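Local structure of putative NADPH-dependent oxidoreductase (Desulfitobacterium hafniense DCB-2, 3DB2) at residues M207-E210 with I214-N217; H185-L190 with L331-A336; A152-E157 with L256-W261; S327-A332 with V347-I352; P98-V101 with H105-R108. The protein probably acts as a dehydrogenase of the GFO/IDH/MocA family, binding a nicotinamide cofactor such as NADPH through its Rossmann-fold domain. One frame throughout, in Å; residues are numbered along the deposited sequence. Where two conformers were deposited one is given.

Contact 1: residues M207-E210 with I214-N217; sequences MYTE and ITVN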
# COMPACT_ATOMS: atom_id res chain seq x y z
N MSE C 207 6.63 -9.26 -14.52
CA MSE C 207 6.30 -8.10 -15.31
C MSE C 207 7.57 -7.43 -15.85
O MSE C 207 8.54 -7.20 -15.11
CB MSE C 207 5.52 -7.03 -14.54
CG MSE C 207 4.30 -7.54 -13.75
SE MSE C 207 3.12 -5.99 -13.49
CE MSE C 207 1.95 -6.73 -12.11
N TYR C 208 7.55 -7.08 -17.13
CA TYR C 208 8.57 -6.22 -17.72
C TYR C 208 9.92 -6.90 -17.56
O TYR C 208 10.93 -6.29 -17.24
CB TYR C 208 8.58 -4.81 -17.10
CG TYR C 208 7.16 -4.26 -17.13
CD1 TYR C 208 6.42 -4.37 -18.30
CD2 TYR C 208 6.58 -3.69 -16.01
CE1 TYR C 208 5.12 -3.89 -18.38
CE2 TYR C 208 5.29 -3.22 -16.09
CZ TYR C 208 4.57 -3.32 -17.26
OH TYR C 208 3.28 -2.84 -17.31
N THR C 209 9.95 -8.22 -17.79
CA THR C 209 11.20 -8.94 -17.55
C THR C 209 11.40 -10.11 -18.51
O THR C 209 10.44 -10.63 -19.08
CB THR C 209 11.25 -9.47 -16.11
OG1 THR C 209 12.52 -10.11 -15.88
CG2 THR C 209 10.18 -10.53 -15.93
N GLU C 210 12.65 -10.52 -18.65
CA GLU C 210 12.99 -11.70 -19.44
C GLU C 210 13.02 -12.95 -18.57
O GLU C 210 13.12 -14.06 -19.10
CB GLU C 210 14.32 -11.49 -20.17
CG GLU C 210 14.56 -10.07 -20.67
CD GLU C 210 14.77 -9.94 -22.16
OE1 GLU C 210 15.90 -10.15 -22.65
OE2 GLU C 210 13.80 -9.61 -22.89
N ILE C 214 8.33 -14.54 -10.74
CA ILE C 214 7.55 -13.35 -10.32
C ILE C 214 8.48 -12.18 -10.18
O ILE C 214 9.60 -12.36 -9.64
CB ILE C 214 6.82 -13.70 -8.99
CG1 ILE C 214 5.64 -14.64 -9.23
CG2 ILE C 214 6.45 -12.43 -8.26
CD1 ILE C 214 5.05 -15.30 -8.01
N THR C 215 8.13 -10.98 -10.62
CA THR C 215 8.91 -9.79 -10.29
C THR C 215 8.12 -8.67 -9.61
O THR C 215 8.75 -7.66 -9.27
CB THR C 215 9.57 -9.16 -11.53
OG1 THR C 215 8.68 -8.78 -12.56
CG2 THR C 215 10.47 -10.22 -12.20
N VAL C 216 6.81 -8.89 -9.44
CA VAL C 216 5.91 -7.90 -8.85
C VAL C 216 4.89 -8.62 -7.98
O VAL C 216 4.21 -9.53 -8.48
CB VAL C 216 5.18 -7.07 -9.91
CG1 VAL C 216 4.15 -6.14 -9.28
CG2 VAL C 216 6.14 -6.25 -10.77
N ASN C 217 4.83 -8.30 -6.71
CA ASN C 217 3.90 -8.84 -5.76
C ASN C 217 3.18 -7.68 -5.01
O ASN C 217 3.81 -6.66 -4.78
CB ASN C 217 4.46 -9.72 -4.66
CG ASN C 217 5.24 -10.93 -5.18
OD1 ASN C 217 4.65 -11.93 -5.52
ND2 ASN C 217 6.55 -10.73 -5.15
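M207 and T215 meet through a backbone-to-hydroxyl hydrogen bond: M207 N donates to T215 OG1 over 2.9 Å, and the 169° N-H...O angle makes it almost straight. T215 holds OG1 between its own backbone N and carbonyl carbon (chi1 59°), facing M207 N, and its CG2 lies beside the backbone N, where it meets T209 CG2 methyl to methyl, tip to tip, at 3.8 Å. V216 supplies the apolar half of the contact. The selenomethionine side chain of M207, a label in place of methionine, crosses V216 at about a right angle and uses both branches of the valine: CE of M207 lies 3.6 Å from V216 CG1, while CG of M207 lies 3.7 Å from V216 CG2. In the next shell, T209 OG1 is hydrogen-bonded to G159 O and V211 N, and T215 rests on W235. The second subunit also comes close: Y208 OH is hydrogen-bonded to V147 O of that chain, whose Q228 and S148 pack on M207 and V216. The segment 207-210 belongs to the long connection between the antiparallel neighbours 197-205 and 216-223, and T215 and V216 both face K205 on the first of these strands. Two residues opposite one define a classic beta bulge at the start of the second strand.

Contact 2: residues H185-L190 with L331-A336; sequences HQIDNL and LAVVLA
This is helix-helix packing within the two-domain fold of the GFO/IDH/MocA family: I187 of helix 183-194 meets V333 and V334 of helix 324-343, and the backbones come closest at I187 and V333, with CA atoms 7.4 Å apart. All three side chains are buried and no hydrogen bond crosses, so the contact is purely apolar. I187 and V333 reach toward each other tip to tip. The end of the isoleucine makes the closest contacts, with I187 CD1 3.6 Å from V333 CG1, while the shorter branch I187 CG2 lies 3.8 Å from V333 CB. I187 CD1 also meets V334 CG2, at 3.5 Å, and these two side chains cross at about a right angle. The reach comes from an extended chain: chi2 of 172° carries CD1 out to the neighbouring V333 and V334. An alanine in place of I187 would take away both the CG2 and CD1 contacts and is likely to open a gap between the helices in front of V333 and V334. I187 also touches L231 of strand 228-234, which places the helix against the large sheet, and Q186 NE2 is hydrogen-bonded to V153 O there. Within helix 183-194, N189 ND2 donates to Q186 OE1, about one turn before it, at 3.0 Å (167°). The acceptor lies nearly in the amide plane of N189, but the donor stands 43° out of the carbonyl plane of Q186.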
# COMPACT_ATOMS: atom_id res chain seq x y z
N HIS C 185 13.03 -8.55 4.46
CA HIS C 185 13.39 -7.41 5.30
C HIS C 185 12.14 -6.77 5.91
O HIS C 185 12.06 -6.59 7.13
CB HIS C 185 14.10 -6.32 4.52
CG HIS C 185 15.49 -6.59 4.06
ND1 HIS C 185 16.60 -6.20 4.77
CD2 HIS C 185 15.94 -7.20 2.94
CE1 HIS C 185 17.68 -6.56 4.11
NE2 HIS C 185 17.31 -7.17 3.00
N GLN C 186 11.19 -6.48 5.01
CA GLN C 186 9.93 -5.86 5.48
C GLN C 186 9.05 -6.82 6.24
O GLN C 186 8.39 -6.41 7.22
CB GLN C 186 9.18 -5.22 4.29
CG GLN C 186 9.97 -4.05 3.70
CD GLN C 186 9.89 -2.77 4.51
OE1 GLN C 186 9.88 -2.73 5.75
NE2 GLN C 186 9.87 -1.67 3.79
N ILE C 187 9.01 -8.10 5.87
CA ILE C 187 8.33 -9.09 6.69
C ILE C 187 8.86 -9.14 8.11
O ILE C 187 8.10 -9.20 9.11
CB ILE C 187 8.42 -10.49 6.03
CG1 ILE C 187 7.67 -10.43 4.68
CG2 ILE C 187 7.93 -11.58 6.95
CD1 ILE C 187 7.87 -11.68 3.87
N ASP C 188 10.17 -9.09 8.28
CA ASP C 188 10.75 -9.02 9.62
C ASP C 188 10.37 -7.69 10.27
O ASP C 188 9.97 -7.75 11.46
CB ASP C 188 12.26 -9.20 9.59
CG ASP C 188 12.76 -9.29 11.04
OD1 ASP C 188 12.49 -10.33 11.69
OD2 ASP C 188 13.39 -8.31 11.47
N ASN C 189 10.47 -6.58 9.56
CA ASN C 189 10.04 -5.32 10.17
C ASN C 189 8.60 -5.39 10.64
O ASN C 189 8.28 -4.89 11.72
CB ASN C 189 10.22 -4.13 9.21
CG ASN C 189 11.69 -3.81 9.03
OD1 ASN C 189 12.52 -4.16 9.86
ND2 ASN C 189 11.97 -3.12 7.93
N LEU C 190 7.72 -6.00 9.87
CA LEU C 190 6.30 -6.06 10.18
C LEU C 190 6.00 -6.88 11.42
O LEU C 190 5.18 -6.53 12.26
CB LEU C 190 5.52 -6.64 8.99
CG LEU C 190 5.37 -5.66 7.81
CD1 LEU C 190 4.91 -6.38 6.55
CD2 LEU C 190 4.39 -4.57 8.19
N LEU C 331 10.31 -16.62 6.82
CA LEU C 331 10.28 -17.41 5.60
C LEU C 331 8.89 -17.95 5.28
O LEU C 331 8.47 -18.02 4.13
CB LEU C 331 11.19 -18.64 5.73
CG LEU C 331 11.18 -19.67 4.58
CD1 LEU C 331 11.61 -18.97 3.29
CD2 LEU C 331 12.07 -20.85 4.96
N ALA C 332 8.19 -18.37 6.33
CA ALA C 332 6.84 -18.91 6.23
C ALA C 332 5.88 -17.90 5.59
O ALA C 332 4.98 -18.28 4.84
CB ALA C 332 6.34 -19.31 7.61
N VAL C 333 6.05 -16.62 5.86
CA VAL C 333 5.24 -15.61 5.17
C VAL C 333 5.48 -15.67 3.66
O VAL C 333 4.56 -15.63 2.85
CB VAL C 333 5.52 -14.21 5.74
CG1 VAL C 333 4.80 -13.08 5.04
CG2 VAL C 333 5.10 -14.18 7.22
N VAL C 334 6.77 -15.77 3.27
CA VAL C 334 7.12 -15.84 1.86
C VAL C 334 6.51 -17.11 1.27
O VAL C 334 5.94 -17.05 0.18
CB VAL C 334 8.64 -15.77 1.64
CG1 VAL C 334 8.97 -15.95 0.15
CG2 VAL C 334 9.23 -14.44 2.10
N LEU C 335 6.62 -18.24 1.96
CA LEU C 335 6.12 -19.49 1.37
C LEU C 335 4.59 -19.45 1.27
O LEU C 335 4.01 -19.95 0.31
CB LEU C 335 6.62 -20.69 2.15
CG LEU C 335 8.14 -20.87 2.25
CD1 LEU C 335 8.50 -22.00 3.21
CD2 LEU C 335 8.78 -21.11 0.88
N ALA C 336 3.97 -18.82 2.26
CA ALA C 336 2.49 -18.77 2.25
C ALA C 336 2.02 -17.91 1.09
O ALA C 336 0.99 -18.22 0.46
CB ALA C 336 2.01 -18.26 3.59

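Contact 3: residues A152-E157 with L256-W261; sequences AVFSNE and LDFSWW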
# COMPACT_ATOMS: atom_id res chain seq x y z
N ALA C 152 4.01 -1.42 3.71
CA ALA C 152 5.46 -1.53 3.57
C ALA C 152 5.78 -1.76 2.10
O ALA C 152 5.01 -2.45 1.43
CB ALA C 152 6.00 -2.67 4.42
N VAL C 153 6.86 -1.17 1.61
CA VAL C 153 7.21 -1.36 0.20
C VAL C 153 8.72 -1.56 0.11
O VAL C 153 9.45 -0.86 0.81
CB VAL C 153 6.83 -0.15 -0.67
CG1 VAL C 153 7.33 -0.29 -2.10
CG2 VAL C 153 5.32 0.05 -0.65
N PHE C 154 9.15 -2.49 -0.72
CA PHE C 154 10.60 -2.60 -0.99
C PHE C 154 10.66 -2.97 -2.50
O PHE C 154 10.19 -4.00 -2.94
CB PHE C 154 11.31 -3.55 -0.09
CG PHE C 154 12.84 -3.43 -0.06
CD1 PHE C 154 13.54 -2.63 -0.93
CD2 PHE C 154 13.55 -4.18 0.88
CE1 PHE C 154 14.93 -2.51 -0.92
CE2 PHE C 154 14.93 -4.09 0.91
CZ PHE C 154 15.60 -3.28 0.01
N SER C 155 11.23 -2.05 -3.26
CA SER C 155 11.35 -2.21 -4.70
C SER C 155 12.67 -1.66 -5.24
O SER C 155 13.33 -0.79 -4.65
CB SER C 155 10.22 -1.49 -5.44
OG SER C 155 10.41 -0.08 -5.39
N ASN C 156 13.02 -2.17 -6.40
CA ASN C 156 14.14 -1.68 -7.20
C ASN C 156 13.97 -2.23 -8.62
O ASN C 156 13.02 -2.96 -8.93
CB ASN C 156 15.46 -2.01 -6.54
CG ASN C 156 15.82 -3.47 -6.55
OD1 ASN C 156 15.45 -4.27 -7.40
ND2 ASN C 156 16.60 -3.79 -5.53
N GLU C 157 14.89 -1.86 -9.50
CA GLU C 157 14.68 -2.15 -10.92
C GLU C 157 15.40 -3.41 -11.34
O GLU C 157 15.61 -3.64 -12.54
CB GLU C 157 15.18 -0.89 -11.65
CG GLU C 157 16.69 -0.85 -11.63
CD GLU C 157 17.34 -0.12 -10.49
OE1 GLU C 157 16.76 0.03 -9.39
OE2 GLU C 157 18.50 0.33 -10.71
N LEU C 256 13.35 5.26 3.23
CA LEU C 256 14.81 5.08 3.29
C LEU C 256 15.43 5.04 1.90
O LEU C 256 14.82 4.45 1.01
CB LEU C 256 15.11 3.80 4.04
CG LEU C 256 16.55 3.29 4.04
CD1 LEU C 256 17.37 4.19 4.96
CD2 LEU C 256 16.54 1.83 4.42
N ASP C 257 16.60 5.66 1.72
CA ASP C 257 17.39 5.53 0.51
C ASP C 257 18.27 4.30 0.67
O ASP C 257 19.33 4.40 1.30
CB ASP C 257 18.31 6.72 0.27
CG ASP C 257 19.10 6.60 -1.02
OD1 ASP C 257 19.03 5.58 -1.73
OD2 ASP C 257 19.78 7.61 -1.32
N PHE C 258 17.81 3.18 0.13
CA PHE C 258 18.44 1.88 0.32
C PHE C 258 19.86 1.83 -0.24
O PHE C 258 20.63 0.89 0.05
CB PHE C 258 17.57 0.74 -0.27
CG PHE C 258 17.98 -0.59 0.34
CD1 PHE C 258 17.49 -0.97 1.58
CD2 PHE C 258 18.87 -1.43 -0.31
CE1 PHE C 258 17.88 -2.18 2.13
CE2 PHE C 258 19.26 -2.65 0.23
CZ PHE C 258 18.77 -3.00 1.48
N SER C 259 20.22 2.81 -1.04
CA SER C 259 21.55 2.89 -1.64
C SER C 259 22.57 3.13 -0.55
O SER C 259 23.76 2.83 -0.81
CB SER C 259 21.58 3.94 -2.74
OG SER C 259 21.56 5.25 -2.25
N TRP C 260 22.17 3.60 0.62
CA TRP C 260 23.09 3.77 1.74
C TRP C 260 23.06 2.63 2.76
O TRP C 260 23.65 2.76 3.84
CB TRP C 260 22.80 5.10 2.46
CG TRP C 260 23.19 6.22 1.56
CD1 TRP C 260 22.48 6.78 0.53
CD2 TRP C 260 24.46 6.90 1.64
NE1 TRP C 260 23.25 7.79 -0.03
CE2 TRP C 260 24.45 7.88 0.62
CE3 TRP C 260 25.58 6.76 2.47
CZ2 TRP C 260 25.55 8.70 0.45
CZ3 TRP C 260 26.67 7.59 2.28
CH2 TRP C 260 26.64 8.56 1.27
N TRP C 261 22.42 1.54 2.45
CA TRP C 261 22.37 0.36 3.28
C TRP C 261 23.76 -0.14 3.71
O TRP C 261 24.00 -0.39 4.90
CB TRP C 261 21.64 -0.74 2.52
CG TRP C 261 21.26 -1.90 3.38
CD1 TRP C 261 21.86 -3.13 3.31
CD2 TRP C 261 20.26 -2.00 4.39
NE1 TRP C 261 21.28 -3.97 4.22
CE2 TRP C 261 20.30 -3.31 4.90
CE3 TRP C 261 19.32 -1.10 4.93
CZ2 TRP C 261 19.45 -3.76 5.90
CZ3 TRP C 261 18.48 -1.53 5.93
CH2 TRP C 261 18.55 -2.85 6.41
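The backbones stay well separated, with the CA atoms of F154 and F258 9.1 Å apart, so the strand residue and the residue of the short 3-10 turn touch through their rings alone. The pair is edge-to-face: F154 presents its edge to a face of F258, with centroids 4.5 Å apart and planes inclined at 54°. F154 CZ stands 3.2 Å above the F258 plane, over the middle of the ring, and comes within 3.3 Å of F258 CE1. The opposite face of F258 is covered by W261 CB, at 3.7 Å from the plane, so the ring is sandwiched. With CG anti to the backbone N (chi1 -164°), the F154 ring swings over to F258. A serine in place of F258 would probably leave the edge of F154 without its aromatic face and W261 without the ring beside its CB. An Asx turn brackets F258: D257 OD1 accepts from S259 N and S259 OG, both from the same face of the carboxylate. Further out, F241 of strand 240-247 makes an edge-to-face pair with F154 and also touches F258, while Q186 of helix 183-194 packs against F154.

Contact 4: residues S327-A332 with V347-I352; sequences SLRNLA and VEIAEI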
# COMPACT_ATOMS: atom_id res chain seq x y z
N SER C 327 13.05 -16.48 12.62
CA SER C 327 13.48 -16.40 11.22
C SER C 327 12.61 -17.26 10.33
O SER C 327 12.23 -16.86 9.22
CB SER C 327 14.95 -16.81 11.07
OG SER C 327 15.76 -16.05 11.93
N LEU C 328 12.31 -18.46 10.84
CA LEU C 328 11.46 -19.42 10.14
C LEU C 328 10.10 -18.75 9.92
O LEU C 328 9.52 -18.95 8.86
CB LEU C 328 11.36 -20.73 10.91
CG LEU C 328 10.68 -21.92 10.24
CD1 LEU C 328 11.22 -23.22 10.80
CD2 LEU C 328 9.17 -21.88 10.39
N ARG C 329 9.59 -17.98 10.88
CA ARG C 329 8.30 -17.36 10.70
C ARG C 329 8.34 -16.36 9.54
O ARG C 329 7.36 -16.20 8.83
CB ARG C 329 7.81 -16.63 11.95
CG ARG C 329 6.86 -17.40 12.83
CD ARG C 329 6.01 -16.46 13.68
NE ARG C 329 4.61 -16.84 13.77
CZ ARG C 329 3.62 -16.47 12.97
NH1 ARG C 329 3.83 -15.67 11.94
NH2 ARG C 329 2.40 -16.93 13.23
N ASN C 330 9.49 -15.70 9.38
CA ASN C 330 9.62 -14.76 8.25
C ASN C 330 9.59 -15.50 6.93
O ASN C 330 8.94 -15.12 5.94
CB ASN C 330 10.91 -13.94 8.39
CG ASN C 330 10.89 -12.97 9.55
OD1 ASN C 330 9.79 -12.64 10.02
ND2 ASN C 330 12.07 -12.53 9.96
N LEU C 331 10.31 -16.62 6.82
CA LEU C 331 10.28 -17.41 5.60
C LEU C 331 8.89 -17.95 5.28
O LEU C 331 8.47 -18.02 4.13
CB LEU C 331 11.19 -18.64 5.73
CG LEU C 331 11.18 -19.67 4.58
CD1 LEU C 331 11.61 -18.97 3.29
CD2 LEU C 331 12.07 -20.85 4.96
N ALA C 332 8.19 -18.37 6.33
CA ALA C 332 6.84 -18.91 6.23
C ALA C 332 5.88 -17.90 5.59
O ALA C 332 4.98 -18.28 4.84
CB ALA C 332 6.34 -19.31 7.61
N VAL C 347 -3.87 -18.04 2.74
CA VAL C 347 -3.13 -19.17 3.29
C VAL C 347 -2.74 -18.86 4.72
O VAL C 347 -2.16 -17.79 4.96
CB VAL C 347 -1.85 -19.45 2.48
CG1 VAL C 347 -1.03 -20.54 3.19
CG2 VAL C 347 -2.20 -19.83 1.06
N GLU C 348 -3.10 -19.77 5.62
CA GLU C 348 -2.78 -19.65 7.04
C GLU C 348 -1.27 -19.93 7.19
O GLU C 348 -0.72 -20.83 6.58
CB GLU C 348 -3.57 -20.60 7.92
CG GLU C 348 -5.08 -20.52 7.80
CD GLU C 348 -5.60 -19.15 8.22
OE1 GLU C 348 -5.39 -18.77 9.39
OE2 GLU C 348 -6.19 -18.50 7.33
N ILE C 349 -0.59 -19.17 8.03
CA ILE C 349 0.81 -19.47 8.28
C ILE C 349 0.94 -20.83 8.95
O ILE C 349 1.92 -21.55 8.80
CB ILE C 349 1.43 -18.38 9.16
CG1 ILE C 349 1.33 -16.96 8.57
CG2 ILE C 349 2.88 -18.72 9.46
CD1 ILE C 349 2.13 -16.79 7.29
N ALA C 350 -0.08 -21.26 9.71
CA ALA C 350 0.02 -22.57 10.35
C ALA C 350 0.12 -23.71 9.34
O ALA C 350 0.74 -24.75 9.60
CB ALA C 350 -1.19 -22.78 11.26
N GLU C 351 -0.47 -23.51 8.18
CA GLU C 351 -0.50 -24.47 7.09
C GLU C 351 0.90 -24.78 6.59
O GLU C 351 1.26 -25.82 6.02
CB GLU C 351 -1.29 -23.95 5.91
CG GLU C 351 -2.80 -23.96 5.98
CD GLU C 351 -3.33 -23.50 4.62
OE1 GLU C 351 -2.83 -24.16 3.69
OE2 GLU C 351 -4.14 -22.54 4.55
N ILE C 352 1.78 -23.80 6.77
CA ILE C 352 3.15 -23.88 6.28
C ILE C 352 3.97 -24.50 7.42
O ILE C 352 4.69 -25.47 7.23
CB ILE C 352 3.74 -22.52 5.91
CG1 ILE C 352 3.05 -21.80 4.76
CG2 ILE C 352 5.24 -22.63 5.62
CD1 ILE C 352 3.18 -22.54 3.43
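One face of the R329 guanidinium, in the conformer described here (a second was modelled), is covered by I349 CG2, which lies 4.0 Å from R329 NH1. The two side chains cross at about a right angle. Both terminal nitrogens have partners elsewhere: R329 NH2 forms a salt bridge with E224 OE1 and a hydrogen bond to V197 O, and R329 NH1 makes a weak bond to Q191 OE1. In this conformer these grips probably fix the plane that the methyl covers. The other flat group, the carboxylate of E351, is approached from 53° out of its plane by the backbone of its own segment: E348 N donates to E351 OE2 over 3.1 Å at 164°. The other oxygen, E351 OE1, forms a salt bridge with R345. Segment 347-352 is the C-terminal strand-to-helix element of the chain; strand 347-348 runs antiparallel to 197-205 at the border of the mixed sheet, and the helix that follows lies against helix 324-343. There A332 is the point of closest backbone approach, its CA 6.2 Å from that of I352. The small alanine side chain is met by two isoleucines three residues apart: A332 CB lies 4.0 Å from I349 CG2 and 4.0 Å from I352 CG2. Both of those methyls belong to branches anti to the backbone N, while the longer arms approach the backbone carbonyl of A332, I349 through CD1 and I352 through CG1, each 4.0 Å from A332 O. I353 also touches A332 and R329.

Contact 5: residues P98-V101 with H105-R108; sequences PISV and HAQR
A local, buried contact in the Rossmann domain brings the loop that follows strand 92-96 against the first turn of helix 103-116; S100 packs on H105 and A106. The backbones approach most closely at S100 and A106, with CA atoms 5.7 Å apart. S100 CB lies 3.7 Å from H105 CB, and its hydroxyl oxygen OG lies 3.5 Å from A106 CB. I99 adds a looser methyl contact, CG2 to A106 CB at 4.2 Å. The H105 imidazole turns from the loop, and CB does the touching. P98 follows a cis peptide bond and closes the Glu-Lys-Pro sequence characteristic of this family, which in relatives lies near the cofactor and substrate. From helix 324-343, S327 packs on I99, L331 on S100 and A106, and L328 on A106. The S100 hydroxyl sits between backbone N and carbonyl carbon (chi1 63°), which brings OG to 3.1 Å from A106 N, but the angle there is too poor for a hydrogen bond. Its hydrogen bond goes instead to S102 O, within the turn leading into the helix. Across the contact itself, then, shape and van der Waals fit do the holding.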
# COMPACT_ATOMS: atom_id res chain seq x y z
N PRO C 98 17.63 -14.80 4.28
CA PRO C 98 16.44 -15.62 4.79
C PRO C 98 17.32 -16.65 5.51
O PRO C 98 18.42 -16.89 4.98
CB PRO C 98 15.65 -16.05 3.62
CG PRO C 98 16.66 -16.07 2.52
CD PRO C 98 17.63 -14.97 2.80
N ILE C 99 16.84 -17.18 6.60
CA ILE C 99 17.42 -18.36 7.23
C ILE C 99 17.70 -19.42 6.18
O ILE C 99 18.76 -20.07 6.20
CB ILE C 99 16.50 -18.87 8.34
CG1 ILE C 99 17.01 -20.18 8.95
CG2 ILE C 99 15.07 -19.08 7.89
CD1 ILE C 99 16.38 -20.45 10.31
N SER C 100 16.79 -19.58 5.23
CA SER C 100 16.91 -20.44 4.08
C SER C 100 15.80 -20.10 3.09
O SER C 100 14.98 -19.25 3.41
CB SER C 100 16.76 -21.91 4.51
OG SER C 100 15.50 -22.21 5.06
N VAL C 101 15.73 -20.74 1.93
CA VAL C 101 14.54 -20.57 1.09
C VAL C 101 13.62 -21.76 1.17
O VAL C 101 12.46 -21.71 0.70
CB VAL C 101 14.95 -20.22 -0.35
CG1 VAL C 101 15.37 -18.75 -0.33
CG2 VAL C 101 16.06 -21.09 -0.91
N HIS C 105 15.04 -26.98 5.21
CA HIS C 105 16.30 -26.40 5.59
C HIS C 105 16.11 -25.53 6.83
O HIS C 105 16.94 -25.57 7.74
CB HIS C 105 16.87 -25.62 4.42
CG HIS C 105 17.48 -26.44 3.34
ND1 HIS C 105 18.26 -25.87 2.35
CD2 HIS C 105 17.46 -27.76 3.08
CE1 HIS C 105 18.68 -26.82 1.53
NE2 HIS C 105 18.21 -27.99 1.94
N ALA C 106 15.02 -24.75 6.86
CA ALA C 106 14.82 -23.90 8.04
C ALA C 106 14.65 -24.81 9.24
O ALA C 106 15.13 -24.52 10.33
CB ALA C 106 13.60 -23.00 7.88
N GLN C 107 13.91 -25.91 9.03
CA GLN C 107 13.67 -26.86 10.13
C GLN C 107 14.97 -27.53 10.55
O GLN C 107 15.24 -27.80 11.72
CB GLN C 107 12.64 -27.90 9.70
CG GLN C 107 11.23 -27.34 9.67
CD GLN C 107 10.21 -28.30 9.11
OE1 GLN C 107 10.48 -29.14 8.25
NE2 GLN C 107 8.98 -28.14 9.62
N ARG C 108 15.84 -27.83 9.59
CA ARG C 108 17.11 -28.45 9.95
C ARG C 108 17.91 -27.50 10.84
O ARG C 108 18.58 -27.96 11.74
CB ARG C 108 17.90 -28.82 8.69
CG ARG C 108 17.49 -30.19 8.15
CD ARG C 108 17.95 -30.38 6.71
NE ARG C 108 19.40 -30.29 6.59
CZ ARG C 108 20.06 -30.24 5.44
NH1 ARG C 108 19.37 -30.27 4.30
NH2 ARG C 108 21.39 -30.15 5.42

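Contacts 2, 4 and 5 are linked through helix 324-343. Contacts 2 and 4 share L331 and A332, have centres 8 Å apart and are joined by D188 OD1 to N330 ND2 at 2.8 Å, a probable hydrogen bond. Contact 5 abuts both from the Rossmann side, L331 CD1 lying 3.4 Å from S100 O. Contact 3 reaches contact 2 through the loop after strand 250-256: H185 CE1 packs 3.8 Å from W261 CZ2. H185 also touches K97, just before contact 5, so this end of contact 2 probably faces the Rossmann domain; contacts 3 and 5 themselves lie 24 Å apart between centres. Contact 1 stands apart, its nearest atoms about 6 Å from contact 3, and both touch the second subunit.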